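Local coordinates for protein putative prephenate dehydratase (Streptococcus mutans, PDB 4LUB) that probably catalyses the conversion of prephenate to 3-phenylpyruvate, with loss of carbon dioxide and water, in the biosynthesis of phenylalanine, at residues Asn33-Lys39 against Glu63-Leu68; Ala49-Asn55 against Tyr172-Leu178; Glu75-Ile81 against Leu268-Tyr274; Asp191-Ala197 against Ile240-His246. All coordinates share one frame; numbering follows the deposited sequence.

Contact 1 (Asn33-Lys39 against Glu63-Leu68)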
# COMPACT_ATOMS: atom_id res chain seq x y z
N ASN B 33 22.16 1.19 -4.23
CA ASN B 33 20.72 1.28 -4.06
C ASN B 33 20.07 -0.02 -4.49
O ASN B 33 20.71 -0.84 -5.16
CB ASN B 33 20.13 2.48 -4.84
CG ASN B 33 20.34 2.38 -6.35
OD1 ASN B 33 20.07 1.35 -6.98
ND2 ASN B 33 20.82 3.47 -6.94
N ILE B 34 18.82 -0.21 -4.10
CA ILE B 34 18.10 -1.46 -4.30
C ILE B 34 18.09 -1.87 -5.77
O ILE B 34 18.36 -3.01 -6.10
CB ILE B 34 16.66 -1.36 -3.74
CG1 ILE B 34 16.71 -1.30 -2.21
CG2 ILE B 34 15.80 -2.52 -4.23
CD1 ILE B 34 15.53 -0.60 -1.56
N THR B 35 17.82 -0.91 -6.65
CA THR B 35 17.79 -1.18 -8.09
C THR B 35 19.10 -1.78 -8.60
O THR B 35 19.10 -2.76 -9.34
CB THR B 35 17.49 0.09 -8.87
OG1 THR B 35 16.20 0.58 -8.49
CG2 THR B 35 17.52 -0.16 -10.37
N GLU B 36 20.22 -1.20 -8.17
CA GLU B 36 21.54 -1.67 -8.59
C GLU B 36 21.91 -3.01 -7.96
O GLU B 36 22.59 -3.82 -8.59
CB GLU B 36 22.61 -0.61 -8.27
CG GLU B 36 22.54 0.63 -9.16
CD GLU B 36 22.48 0.30 -10.64
OE1 GLU B 36 23.23 -0.61 -11.09
OE2 GLU B 36 21.68 0.92 -11.36
N VAL B 37 21.50 -3.23 -6.71
CA VAL B 37 21.60 -4.56 -6.10
C VAL B 37 20.95 -5.65 -6.95
O VAL B 37 21.58 -6.67 -7.25
CB VAL B 37 20.96 -4.59 -4.69
CG1 VAL B 37 21.09 -5.98 -4.09
CG2 VAL B 37 21.59 -3.54 -3.77
N ILE B 38 19.69 -5.43 -7.32
CA ILE B 38 18.97 -6.38 -8.17
C ILE B 38 19.55 -6.48 -9.59
O ILE B 38 19.70 -7.58 -10.11
CB ILE B 38 17.46 -6.02 -8.26
CG1 ILE B 38 16.84 -6.07 -6.86
CG2 ILE B 38 16.74 -7.02 -9.15
CD1 ILE B 38 15.48 -5.37 -6.73
N LYS B 39 19.89 -5.35 -10.19
CA LYS B 39 20.57 -5.34 -11.49
C LYS B 39 21.88 -6.13 -11.51
O LYS B 39 22.22 -6.77 -12.51
CB LYS B 39 20.83 -3.89 -11.95
CG LYS B 39 19.57 -3.18 -12.42
CD LYS B 39 19.79 -1.71 -12.75
CE LYS B 39 20.88 -1.51 -13.79
NZ LYS B 39 21.14 -0.05 -14.01
N GLU B 63 10.50 0.96 -4.09
CA GLU B 63 11.57 0.63 -5.04
C GLU B 63 11.72 -0.87 -5.29
O GLU B 63 11.88 -1.30 -6.43
CB GLU B 63 12.92 1.21 -4.59
CG GLU B 63 13.91 1.30 -5.75
CD GLU B 63 15.30 1.77 -5.34
OE1 GLU B 63 15.45 2.26 -4.19
OE2 GLU B 63 16.23 1.66 -6.16
N THR B 64 11.70 -1.66 -4.22
CA THR B 64 11.87 -3.10 -4.33
C THR B 64 10.77 -3.75 -5.15
O THR B 64 11.03 -4.45 -6.12
CB THR B 64 11.92 -3.78 -2.94
OG1 THR B 64 13.04 -3.26 -2.20
CG2 THR B 64 12.11 -5.27 -3.09
N PHE B 65 9.52 -3.49 -4.76
CA PHE B 65 8.38 -4.10 -5.42
C PHE B 65 8.11 -3.60 -6.85
O PHE B 65 7.72 -4.39 -7.70
CB PHE B 65 7.14 -3.93 -4.54
CG PHE B 65 7.17 -4.81 -3.34
CD1 PHE B 65 6.97 -6.17 -3.47
CD2 PHE B 65 7.49 -4.29 -2.09
CE1 PHE B 65 7.02 -7.00 -2.37
CE2 PHE B 65 7.56 -5.12 -0.98
CZ PHE B 65 7.32 -6.48 -1.12
N ASP B 66 8.29 -2.30 -7.10
CA ASP B 66 8.17 -1.80 -8.48
C ASP B 66 9.18 -2.46 -9.42
O ASP B 66 8.82 -2.88 -10.52
CB ASP B 66 8.31 -0.27 -8.54
CG ASP B 66 7.26 0.45 -7.69
OD1 ASP B 66 6.18 -0.12 -7.47
OD2 ASP B 66 7.52 1.60 -7.28
N TYR B 67 10.44 -2.50 -9.02
CA TYR B 67 11.45 -3.17 -9.84
C TYR B 67 11.17 -4.66 -10.04
O TYR B 67 11.25 -5.16 -11.17
CB TYR B 67 12.85 -2.98 -9.26
CG TYR B 67 13.89 -3.25 -10.32
CD1 TYR B 67 14.27 -2.26 -11.21
CD2 TYR B 67 14.46 -4.51 -10.45
CE1 TYR B 67 15.20 -2.51 -12.21
CE2 TYR B 67 15.39 -4.77 -11.44
CZ TYR B 67 15.76 -3.77 -12.31
OH TYR B 67 16.68 -4.03 -13.29
N LEU B 68 10.92 -5.38 -8.96
CA LEU B 68 10.58 -6.81 -9.03
C LEU B 68 9.37 -7.14 -9.90
O LEU B 68 9.37 -8.16 -10.59
CB LEU B 68 10.38 -7.38 -7.63
CG LEU B 68 11.51 -8.23 -7.03
CD1 LEU B 68 12.91 -7.85 -7.47
CD2 LEU B 68 11.38 -8.34 -5.50
O HOH W 1 17.60 2.17 -2.71

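Contact 2 (Ala49-Asn55 against Tyr172-Leu178)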
# COMPACT_ATOMS: atom_id res chain seq x y z
N ALA B 49 20.79 -11.67 -4.43
CA ALA B 49 20.80 -10.29 -3.98
C ALA B 49 19.96 -10.18 -2.72
O ALA B 49 18.97 -10.90 -2.57
CB ALA B 49 20.28 -9.37 -5.07
N ILE B 50 20.37 -9.31 -1.80
CA ILE B 50 19.65 -9.10 -0.55
C ILE B 50 19.21 -7.65 -0.45
O ILE B 50 20.02 -6.73 -0.55
CB ILE B 50 20.50 -9.50 0.69
CG1 ILE B 50 20.59 -11.02 0.81
CG2 ILE B 50 19.79 -9.11 1.96
CD1 ILE B 50 21.50 -11.69 -0.15
N VAL B 51 17.90 -7.47 -0.28
CA VAL B 51 17.29 -6.15 -0.20
C VAL B 51 16.24 -6.08 0.90
O VAL B 51 15.59 -7.08 1.21
CB VAL B 51 16.62 -5.74 -1.54
CG1 VAL B 51 17.65 -5.63 -2.67
CG2 VAL B 51 15.48 -6.70 -1.91
N PRO B 52 16.08 -4.90 1.53
CA PRO B 52 14.94 -4.67 2.42
C PRO B 52 13.66 -4.62 1.62
O PRO B 52 13.66 -4.07 0.51
CB PRO B 52 15.25 -3.31 3.06
CG PRO B 52 16.13 -2.62 2.06
CD PRO B 52 16.91 -3.70 1.35
N VAL B 53 12.58 -5.25 2.10
CA VAL B 53 11.32 -5.14 1.38
C VAL B 53 10.19 -4.48 2.17
O VAL B 53 9.33 -3.84 1.59
CB VAL B 53 10.85 -6.53 0.86
CG1 VAL B 53 12.02 -7.27 0.23
CG2 VAL B 53 10.17 -7.36 1.95
N GLU B 54 10.18 -4.64 3.49
CA GLU B 54 9.11 -4.06 4.29
C GLU B 54 9.53 -3.74 5.71
O GLU B 54 10.18 -4.55 6.35
CB GLU B 54 7.90 -5.00 4.33
CG GLU B 54 6.73 -4.44 5.14
CD GLU B 54 5.50 -5.31 5.09
OE1 GLU B 54 5.51 -6.29 4.32
OE2 GLU B 54 4.52 -4.99 5.79
N ASN B 55 9.08 -2.59 6.22
CA ASN B 55 9.36 -2.19 7.59
C ASN B 55 8.06 -2.08 8.38
O ASN B 55 7.03 -1.69 7.84
CB ASN B 55 10.11 -0.86 7.63
CG ASN B 55 10.40 -0.40 9.04
OD1 ASN B 55 9.60 0.33 9.64
ND2 ASN B 55 11.52 -0.85 9.61
N TYR B 172 11.04 -3.55 13.17
CA TYR B 172 11.29 -4.77 12.39
C TYR B 172 11.18 -4.60 10.88
O TYR B 172 10.25 -3.99 10.36
CB TYR B 172 10.36 -5.89 12.82
CG TYR B 172 10.71 -6.51 14.15
CD1 TYR B 172 11.60 -7.58 14.22
CD2 TYR B 172 10.18 -6.03 15.33
CE1 TYR B 172 11.94 -8.15 15.43
CE2 TYR B 172 10.50 -6.60 16.55
CZ TYR B 172 11.39 -7.66 16.59
OH TYR B 172 11.72 -8.24 17.80
N THR B 173 12.15 -5.17 10.17
CA THR B 173 12.19 -5.10 8.72
C THR B 173 12.31 -6.49 8.13
O THR B 173 13.05 -7.34 8.63
CB THR B 173 13.38 -4.24 8.23
OG1 THR B 173 13.26 -2.92 8.77
CG2 THR B 173 13.40 -4.15 6.70
N ARG B 174 11.60 -6.70 7.02
CA ARG B 174 11.68 -7.93 6.27
C ARG B 174 12.69 -7.72 5.16
O ARG B 174 12.63 -6.71 4.46
CB ARG B 174 10.30 -8.29 5.69
CG ARG B 174 9.23 -8.52 6.74
CD ARG B 174 7.82 -8.61 6.15
NE ARG B 174 7.64 -9.85 5.39
CZ ARG B 174 6.82 -9.99 4.36
NH1 ARG B 174 6.06 -8.98 3.98
NH2 ARG B 174 6.73 -11.16 3.74
N PHE B 175 13.61 -8.66 4.99
CA PHE B 175 14.59 -8.63 3.91
C PHE B 175 14.38 -9.88 3.08
O PHE B 175 14.11 -10.95 3.62
CB PHE B 175 16.05 -8.57 4.42
CG PHE B 175 16.38 -7.34 5.22
CD1 PHE B 175 15.96 -7.21 6.54
CD2 PHE B 175 17.12 -6.32 4.65
CE1 PHE B 175 16.28 -6.07 7.26
CE2 PHE B 175 17.43 -5.18 5.37
CZ PHE B 175 17.01 -5.05 6.67
N TRP B 176 14.46 -9.73 1.77
CA TRP B 176 14.43 -10.87 0.88
C TRP B 176 15.78 -11.22 0.28
O TRP B 176 16.56 -10.35 -0.10
CB TRP B 176 13.42 -10.62 -0.25
CG TRP B 176 12.01 -10.86 0.17
CD1 TRP B 176 11.59 -11.37 1.37
CD2 TRP B 176 10.84 -10.60 -0.60
NE1 TRP B 176 10.21 -11.44 1.39
CE2 TRP B 176 9.73 -10.99 0.18
CE3 TRP B 176 10.62 -10.09 -1.89
CZ2 TRP B 176 8.42 -10.86 -0.27
CZ3 TRP B 176 9.33 -9.97 -2.34
CH2 TRP B 176 8.24 -10.36 -1.53
N VAL B 177 16.05 -12.52 0.22
CA VAL B 177 17.13 -13.04 -0.59
C VAL B 177 16.54 -13.37 -1.95
O VAL B 177 15.63 -14.19 -2.07
CB VAL B 177 17.78 -14.29 0.03
CG1 VAL B 177 18.91 -14.79 -0.84
CG2 VAL B 177 18.27 -14.00 1.45
N LEU B 178 17.02 -12.66 -2.96
CA LEU B 178 16.59 -12.87 -4.34
C LEU B 178 17.56 -13.75 -5.10
O LEU B 178 18.77 -13.56 -5.01
CB LEU B 178 16.42 -11.54 -5.07
CG LEU B 178 15.34 -10.50 -4.75
CD1 LEU B 178 14.47 -10.86 -3.56
CD2 LEU B 178 15.88 -9.07 -4.69

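Contact 3 (Glu75-Ile81 against Leu268-Tyr274)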
# COMPACT_ATOMS: atom_id res chain seq x y z
N GLU B 75 13.21 -14.23 -8.27
CA GLU B 75 12.29 -14.50 -7.17
C GLU B 75 12.90 -14.35 -5.78
O GLU B 75 14.10 -14.58 -5.60
CB GLU B 75 11.68 -15.90 -7.29
CG GLU B 75 10.84 -16.11 -8.53
CD GLU B 75 10.20 -17.48 -8.58
OE1 GLU B 75 10.29 -18.22 -7.57
OE2 GLU B 75 9.60 -17.82 -9.62
N ALA B 76 12.09 -13.94 -4.81
CA ALA B 76 12.45 -14.14 -3.41
C ALA B 76 12.56 -15.64 -3.09
O ALA B 76 11.64 -16.42 -3.37
CB ALA B 76 11.43 -13.47 -2.51
N VAL B 77 13.69 -16.06 -2.55
CA VAL B 77 13.91 -17.47 -2.23
C VAL B 77 14.13 -17.70 -0.73
O VAL B 77 14.18 -18.84 -0.27
CB VAL B 77 15.08 -18.06 -3.04
CG1 VAL B 77 14.73 -18.11 -4.51
CG2 VAL B 77 16.38 -17.26 -2.81
N ALA B 78 14.27 -16.61 0.02
CA ALA B 78 14.32 -16.67 1.47
C ALA B 78 14.01 -15.30 2.05
O ALA B 78 14.35 -14.27 1.44
CB ALA B 78 15.69 -17.15 1.95
N GLU B 79 13.38 -15.27 3.22
CA GLU B 79 13.14 -14.03 3.94
C GLU B 79 13.79 -14.03 5.32
O GLU B 79 13.65 -14.99 6.07
CB GLU B 79 11.63 -13.79 4.09
CG GLU B 79 11.27 -12.47 4.74
CD GLU B 79 9.78 -12.30 4.87
OE1 GLU B 79 9.10 -12.29 3.83
OE2 GLU B 79 9.28 -12.10 6.00
N ILE B 80 14.51 -12.96 5.65
CA ILE B 80 15.07 -12.79 6.99
C ILE B 80 14.51 -11.52 7.63
O ILE B 80 14.57 -10.44 7.05
CB ILE B 80 16.62 -12.73 6.98
CG1 ILE B 80 17.18 -14.07 6.50
CG2 ILE B 80 17.16 -12.45 8.39
CD1 ILE B 80 18.59 -13.99 5.93
N ILE B 81 13.93 -11.68 8.81
CA ILE B 81 13.44 -10.54 9.58
C ILE B 81 14.44 -10.04 10.62
O ILE B 81 14.92 -10.80 11.45
CB ILE B 81 12.11 -10.88 10.28
CG1 ILE B 81 11.07 -11.26 9.23
CG2 ILE B 81 11.60 -9.68 11.07
CD1 ILE B 81 9.72 -11.66 9.82
N LEU B 268 6.23 -13.60 -7.06
CA LEU B 268 7.41 -12.86 -6.65
C LEU B 268 8.35 -13.74 -5.84
O LEU B 268 9.55 -13.49 -5.79
CB LEU B 268 7.02 -11.62 -5.83
CG LEU B 268 6.14 -10.58 -6.52
CD1 LEU B 268 5.88 -9.42 -5.57
CD2 LEU B 268 6.79 -10.08 -7.79
N GLY B 269 7.81 -14.79 -5.22
CA GLY B 269 8.62 -15.68 -4.41
C GLY B 269 7.86 -16.73 -3.63
O GLY B 269 6.74 -16.50 -3.19
N LYS B 270 8.48 -17.91 -3.50
CA LYS B 270 8.11 -18.91 -2.49
C LYS B 270 9.28 -19.12 -1.54
O LYS B 270 10.36 -19.50 -1.97
CB LYS B 270 7.72 -20.26 -3.12
CG LYS B 270 6.61 -20.22 -4.16
CD LYS B 270 6.31 -21.63 -4.62
CE LYS B 270 5.40 -21.68 -5.82
NZ LYS B 270 5.12 -23.10 -6.22
N TYR B 271 9.08 -18.86 -0.25
CA TYR B 271 10.24 -18.78 0.62
C TYR B 271 9.92 -19.14 2.06
O TYR B 271 8.77 -19.04 2.50
CB TYR B 271 10.83 -17.36 0.58
CG TYR B 271 9.77 -16.29 0.76
CD1 TYR B 271 9.37 -15.89 2.03
CD2 TYR B 271 9.16 -15.68 -0.34
CE1 TYR B 271 8.39 -14.93 2.21
CE2 TYR B 271 8.18 -14.71 -0.17
CZ TYR B 271 7.80 -14.34 1.11
OH TYR B 271 6.83 -13.38 1.30
N ALA B 272 10.95 -19.55 2.80
CA ALA B 272 10.83 -19.67 4.25
C ALA B 272 11.13 -18.32 4.89
O ALA B 272 11.87 -17.51 4.34
CB ALA B 272 11.78 -20.75 4.77
N VAL B 273 10.52 -18.09 6.05
CA VAL B 273 10.78 -16.90 6.84
C VAL B 273 11.64 -17.22 8.06
O VAL B 273 11.28 -18.07 8.87
CB VAL B 273 9.46 -16.24 7.32
CG1 VAL B 273 9.75 -14.95 8.10
CG2 VAL B 273 8.52 -15.99 6.13
N TYR B 274 12.75 -16.51 8.19
CA TYR B 274 13.66 -16.66 9.32
C TYR B 274 13.66 -15.35 10.09
O TYR B 274 13.43 -14.29 9.51
CB TYR B 274 15.06 -17.00 8.84
CG TYR B 274 15.12 -18.20 7.92
CD1 TYR B 274 15.19 -19.49 8.42
CD2 TYR B 274 15.12 -18.03 6.54
CE1 TYR B 274 15.25 -20.59 7.57
CE2 TYR B 274 15.18 -19.12 5.68
CZ TYR B 274 15.25 -20.40 6.20
OH TYR B 274 15.31 -21.48 5.35
O HOH W 2 11.00 -18.61 -4.92
O HOH W 3 13.55 -20.41 1.80
O HOH W 4 12.74 -20.77 -1.64

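Contact 4 (Asp191-Ala197 against Ile240-His246)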
# COMPACT_ATOMS: atom_id res chain seq x y z
N ASP B 191 8.03 -19.27 9.50
CA ASP B 191 6.89 -19.26 8.58
C ASP B 191 7.24 -19.68 7.16
O ASP B 191 8.41 -19.71 6.76
CB ASP B 191 6.23 -17.88 8.57
CG ASP B 191 4.72 -17.95 8.42
OD1 ASP B 191 4.19 -19.06 8.17
OD2 ASP B 191 4.05 -16.91 8.59
N GLN B 192 6.21 -20.07 6.41
CA GLN B 192 6.30 -20.28 4.97
C GLN B 192 5.30 -19.41 4.22
O GLN B 192 4.11 -19.41 4.53
CB GLN B 192 6.08 -21.76 4.64
CG GLN B 192 7.02 -22.68 5.38
CD GLN B 192 8.27 -23.01 4.58
OE1 GLN B 192 8.37 -22.68 3.40
NE2 GLN B 192 9.24 -23.64 5.23
N LYS B 193 5.78 -18.69 3.21
CA LYS B 193 4.91 -17.76 2.51
C LYS B 193 5.10 -17.80 1.00
O LYS B 193 6.09 -18.30 0.50
CB LYS B 193 5.15 -16.32 3.01
CG LYS B 193 4.48 -16.01 4.35
CD LYS B 193 4.80 -14.60 4.83
CE LYS B 193 4.15 -14.31 6.17
NZ LYS B 193 4.43 -12.93 6.67
N ILE B 194 4.13 -17.24 0.29
CA ILE B 194 4.24 -17.02 -1.14
C ILE B 194 3.77 -15.59 -1.37
O ILE B 194 2.77 -15.16 -0.79
CB ILE B 194 3.40 -18.03 -1.98
CG1 ILE B 194 3.41 -17.65 -3.45
CG2 ILE B 194 1.95 -18.12 -1.48
CD1 ILE B 194 2.95 -18.77 -4.38
N SER B 195 4.51 -14.86 -2.19
CA SER B 195 4.13 -13.49 -2.53
C SER B 195 3.78 -13.39 -4.00
O SER B 195 4.49 -13.91 -4.86
CB SER B 195 5.25 -12.50 -2.19
OG SER B 195 5.49 -12.48 -0.80
N LEU B 196 2.67 -12.72 -4.28
CA LEU B 196 2.17 -12.62 -5.64
C LEU B 196 1.99 -11.17 -6.01
O LEU B 196 1.68 -10.33 -5.16
CB LEU B 196 0.83 -13.35 -5.78
CG LEU B 196 0.78 -14.87 -5.60
CD1 LEU B 196 -0.68 -15.33 -5.49
CD2 LEU B 196 1.52 -15.65 -6.67
N ALA B 197 2.22 -10.85 -7.28
CA ALA B 197 1.75 -9.58 -7.81
C ALA B 197 0.58 -9.86 -8.76
O ALA B 197 0.75 -10.53 -9.77
CB ALA B 197 2.88 -8.84 -8.52
N ILE B 240 0.35 -6.38 -4.39
CA ILE B 240 1.25 -7.30 -3.70
C ILE B 240 0.50 -8.01 -2.60
O ILE B 240 0.01 -7.40 -1.66
CB ILE B 240 2.45 -6.59 -3.07
CG1 ILE B 240 3.11 -5.67 -4.10
CG2 ILE B 240 3.45 -7.61 -2.54
CD1 ILE B 240 3.56 -6.44 -5.31
N ILE B 241 0.38 -9.32 -2.76
CA ILE B 241 -0.26 -10.17 -1.77
C ILE B 241 0.64 -11.29 -1.25
O ILE B 241 1.29 -11.99 -2.02
CB ILE B 241 -1.58 -10.72 -2.37
CG1 ILE B 241 -2.56 -9.58 -2.59
CG2 ILE B 241 -2.27 -11.63 -1.37
CD1 ILE B 241 -3.77 -9.95 -3.39
N ASP B 242 0.68 -11.44 0.08
CA ASP B 242 1.34 -12.57 0.70
C ASP B 242 0.30 -13.55 1.24
O ASP B 242 -0.73 -13.14 1.79
CB ASP B 242 2.27 -12.16 1.86
CG ASP B 242 3.33 -11.14 1.47
OD1 ASP B 242 3.54 -10.87 0.26
OD2 ASP B 242 3.99 -10.64 2.39
N PHE B 243 0.58 -14.84 1.10
CA PHE B 243 -0.25 -15.89 1.67
C PHE B 243 0.64 -16.89 2.35
O PHE B 243 1.79 -17.09 1.95
CB PHE B 243 -1.06 -16.62 0.59
CG PHE B 243 -2.21 -15.83 0.04
CD1 PHE B 243 -3.36 -15.65 0.79
CD2 PHE B 243 -2.16 -15.29 -1.23
CE1 PHE B 243 -4.42 -14.93 0.29
CE2 PHE B 243 -3.23 -14.58 -1.73
CZ PHE B 243 -4.36 -14.39 -0.97
N GLU B 244 0.12 -17.54 3.38
CA GLU B 244 0.81 -18.65 3.98
C GLU B 244 0.98 -19.74 2.93
O GLU B 244 0.06 -20.00 2.14
CB GLU B 244 0.09 -19.15 5.23
CG GLU B 244 0.64 -18.48 6.49
CD GLU B 244 -0.19 -18.73 7.72
OE1 GLU B 244 -0.97 -19.70 7.74
OE2 GLU B 244 -0.05 -17.93 8.68
N ASN B 245 2.16 -20.34 2.89
CA ASN B 245 2.46 -21.36 1.89
C ASN B 245 2.80 -22.69 2.56
O ASN B 245 3.71 -23.40 2.13
CB ASN B 245 3.62 -20.91 1.00
CG ASN B 245 3.75 -21.73 -0.26
OD1 ASN B 245 2.75 -22.13 -0.86
ND2 ASN B 245 4.98 -22.04 -0.65
N HIS B 246 2.07 -23.03 3.61
CA HIS B 246 2.26 -24.29 4.32
C HIS B 246 1.73 -25.47 3.51
O HIS B 246 2.26 -26.57 3.58
CB HIS B 246 1.60 -24.21 5.70
CG HIS B 246 2.28 -23.26 6.63
ND1 HIS B 246 3.56 -23.47 7.10
CD2 HIS B 246 1.87 -22.09 7.16
CE1 HIS B 246 3.90 -22.47 7.89
NE2 HIS B 246 2.90 -21.62 7.94
O HOH W 5 7.03 -21.29 1.25
O HOH W 6 3.17 -11.18 4.94

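Contact 1 (Asn33-Lys39 against Glu63-Leu68)
The Tyr67 ring is met obliquely by three side chains of helix 34-42, squarely over neither a face nor an edge. Ile38 CG2 reaches CE2 of Tyr67 at 3.5 Å, and from the same side of the ring Thr35 CG2 comes to CE1 at 3.8 Å. Lys39 crosses the far end of the ring, its CG 3.1 Å from Tyr67 OH; that hydroxyl has its hydrogen bond with Glu42, one turn further along the same helix. The second flat group is the Glu63 carboxylate, whose OE2 takes two bonds from one residue. Thr35 OG1 donates to the anti lone pair of Glu63 OE2 over 2.6 Å, and Thr35 N comes from above the carboxylate plane, 3.1 Å from Glu63 OE2. With CG anti to the backbone N (chi1 -161°) and an extended chain, Glu63 spans the gap to the start of helix 34-42. A water links Glu63 OE1 to Ile34 N. Apart from these bonds, Ile38 CD1 touches Leu68 CD1 at 3.6 Å, and Ile34 CG2 lies against Thr64. The axes are 9.8 Å apart at a crossing angle of -40°. Asn33 OD1 is the N-cap acceptor for Glu36 N, and Glu63 adds to it, taking Thr35 N directly and Ile34 N through the water. A carboxylate beside a helix N-terminus should be stabilised in its charged form, which suggests an electrostatic as well as an apolar tie between the helices.

Contact 2 (Ala49-Asn55 against Tyr172-Leu178)
Glu54 and Arg174 run alongside each other from neighbouring strands and form a salt bridge from Arg174 NH1 to Glu54 OE1 (2.8 Å). The oxygen lies at the guanidinium edge, close to its plane, whereas the carboxylate is turned 68° against it. A bend in the arginine chain at chi3 (71°) brings NH1 round to the acid. Next along, Val53 covers one face of Trp176: its CG2 stands 4.0 Å above the five-membered-ring centroid, a CH-pi contact, and CG1 sits nearer the rim, 3.6 Å from Trp176 CG. Asn55 ND2 donates in its own amide plane to Thr173 OG1 at 2.8 Å, and Asn55 OD1 accepts from Ile57 N. Val53 and Glu54 both face Arg174, a classic beta bulge consistent with their side chains lying beside Trp176 and Arg174. Arg174 O receives Val53 N at 2.8 Å and, weakly, Glu54 N at 3.4 Å; beyond it the antiparallel ladder continues through Val51 with Trp176 and Ala49 with Leu178. Further out, Arg174 forms salt bridges with Glu79 and Asp242, and Glu54 one with Lys224 and a hydrogen bond with Tyr237 of the second subunit. Strand 48-55 lies between strands 4-8 and 172-179, and the latter continues to strand 75-83. Helix 14-22 packs on the face carrying Ile50, Pro52 and Phe175; helix 34-42 packs on the one carrying Ala49, Val51 and Leu178, where Trp176 meets Phe65 of helix 62-70.

Contact 3 (Glu75-Ile81 against Leu268-Tyr274)
Strands 75-81 and 268-274 run parallel, with 14° between their axes, and are joined by Ala76 N to Leu268 O (2.8 Å) at one end and by Glu79 N to Ala272 O, Tyr274 N to Glu79 O and Ile81 N to Tyr274 O (2.7 Å) at the other. Tyr271 fills the span between these ends. Its CG stands between the backbone N and carbonyl carbon (chi1 48°), which places CB 3.6 Å from Ala78 N and swings the ring between Ala76 and Glu79. Ala76 CB touches Tyr271 CD2 at 3.8 Å. Glu79 crosses the ring obliquely, its carboxylate 38° from the ring plane and its OE1 3.2 Å from Tyr271 CE1. Glu79 OE1 is also held by a salt bridge to Arg174 and a hydrogen bond from Trp176 NE1, while Tyr271 OH is bonded to Ser195. Glu79 also lies alongside Val273, OE2 to CG1 being 3.6 Å. At the end of the pairing, the Tyr274 ring presents its edge to Glu79 O and Ala78 CB. In the middle the ladder opens and water takes over: one molecule links Val77 O to Ala272 N, another links Val77 O to Lys270 O. The departure from regular pairing agrees with two classic bulges on the outer flanks, Val77 and Ala78 facing Val177, and Leu268 and Gly269 facing Ser195. Strand 264-274 is the last strand of a beta-alpha-beta-beta-alpha-beta unit, the topology typical of ACT domains, and here its edge is extended by a strand from the prephenate dehydratase family region, fusing the two parts into one continuous sheet.

Contact 4 (Asp191-Ala197 against Ile240-His246)
Ser195 OG donates to Asp242 OD1 over 2.7 Å, approaching from above the carboxylate plane rather than within it. The same serine oxygen is bonded to Tyr271 OH. The other oxygen, Asp242 OD2, accepts from a water at 2.7 Å, and that water in turn accepts from Lys193 NZ; Asp242 OD2 also forms a salt bridge with Arg174, so a buried acid has both oxygens engaged. Lys193 reaches the water with a fully extended chain, its NZ 4.9 Å from Asp242 OD2, too far for direct contact. The backbones are antiparallel: Ile194 with Phe243 and Leu196 with Ile241 are hydrogen-bonded pairs, Leu196 N to Ile241 O measuring 2.7 Å. Past Glu244 the second segment leaves strand form, yet Asn245 N still bonds to Gln192 O, 50° out of the carbonyl plane. His246 then comes back beside Asp191 and Gln192. Its NE2 makes a weak, bent bond to Asp191 OD1 (2.9 Å, 126°), and Gln192 CB lies off-centre above the ring, 4.2 Å from the His246 centroid. Asp191 OD1 is also taken by Gln192 N, whereas OD2 comes within 4.2 Å of Glu244 OE2, a closeness that might favour protonation of one of them. Strand 189-199 lies between strands 237-244 and 264-274, and strand 222-229 continues the sheet beyond 237-244. Helix 248-261 covers Ile194, Leu196 and Asn245, Phe243 stacks on Phe215 of helix 208-216, and helix 62-70 brings Phe65 and Phe69 against Ile240 and Ala197.

Contacts 2, 3 and 4 are buried pairings within one mixed sheet, whereas contact 1 is a partly buried helix pair laid against it. Strand 75-83 of contact 3 neighbours strand 172-179 of contact 2, and strand 264-274 neighbours strand 189-199 of contact 4, so the centre of contact 3 lies about 9 Å from both centres. Contact 2 is antiparallel and bulged, contact 3 parallel with waters bridging its middle, contact 4 antiparallel with a looped end. One charge network crosses all three: Arg174 pairs with Glu79 and Asp242. Contact 1 directs its acid to a helix start and joins contact 2 through Thr64 to Pro52 and Val37 on Ala49, with Phe65 reaching Trp176, Leu268 and Ile240.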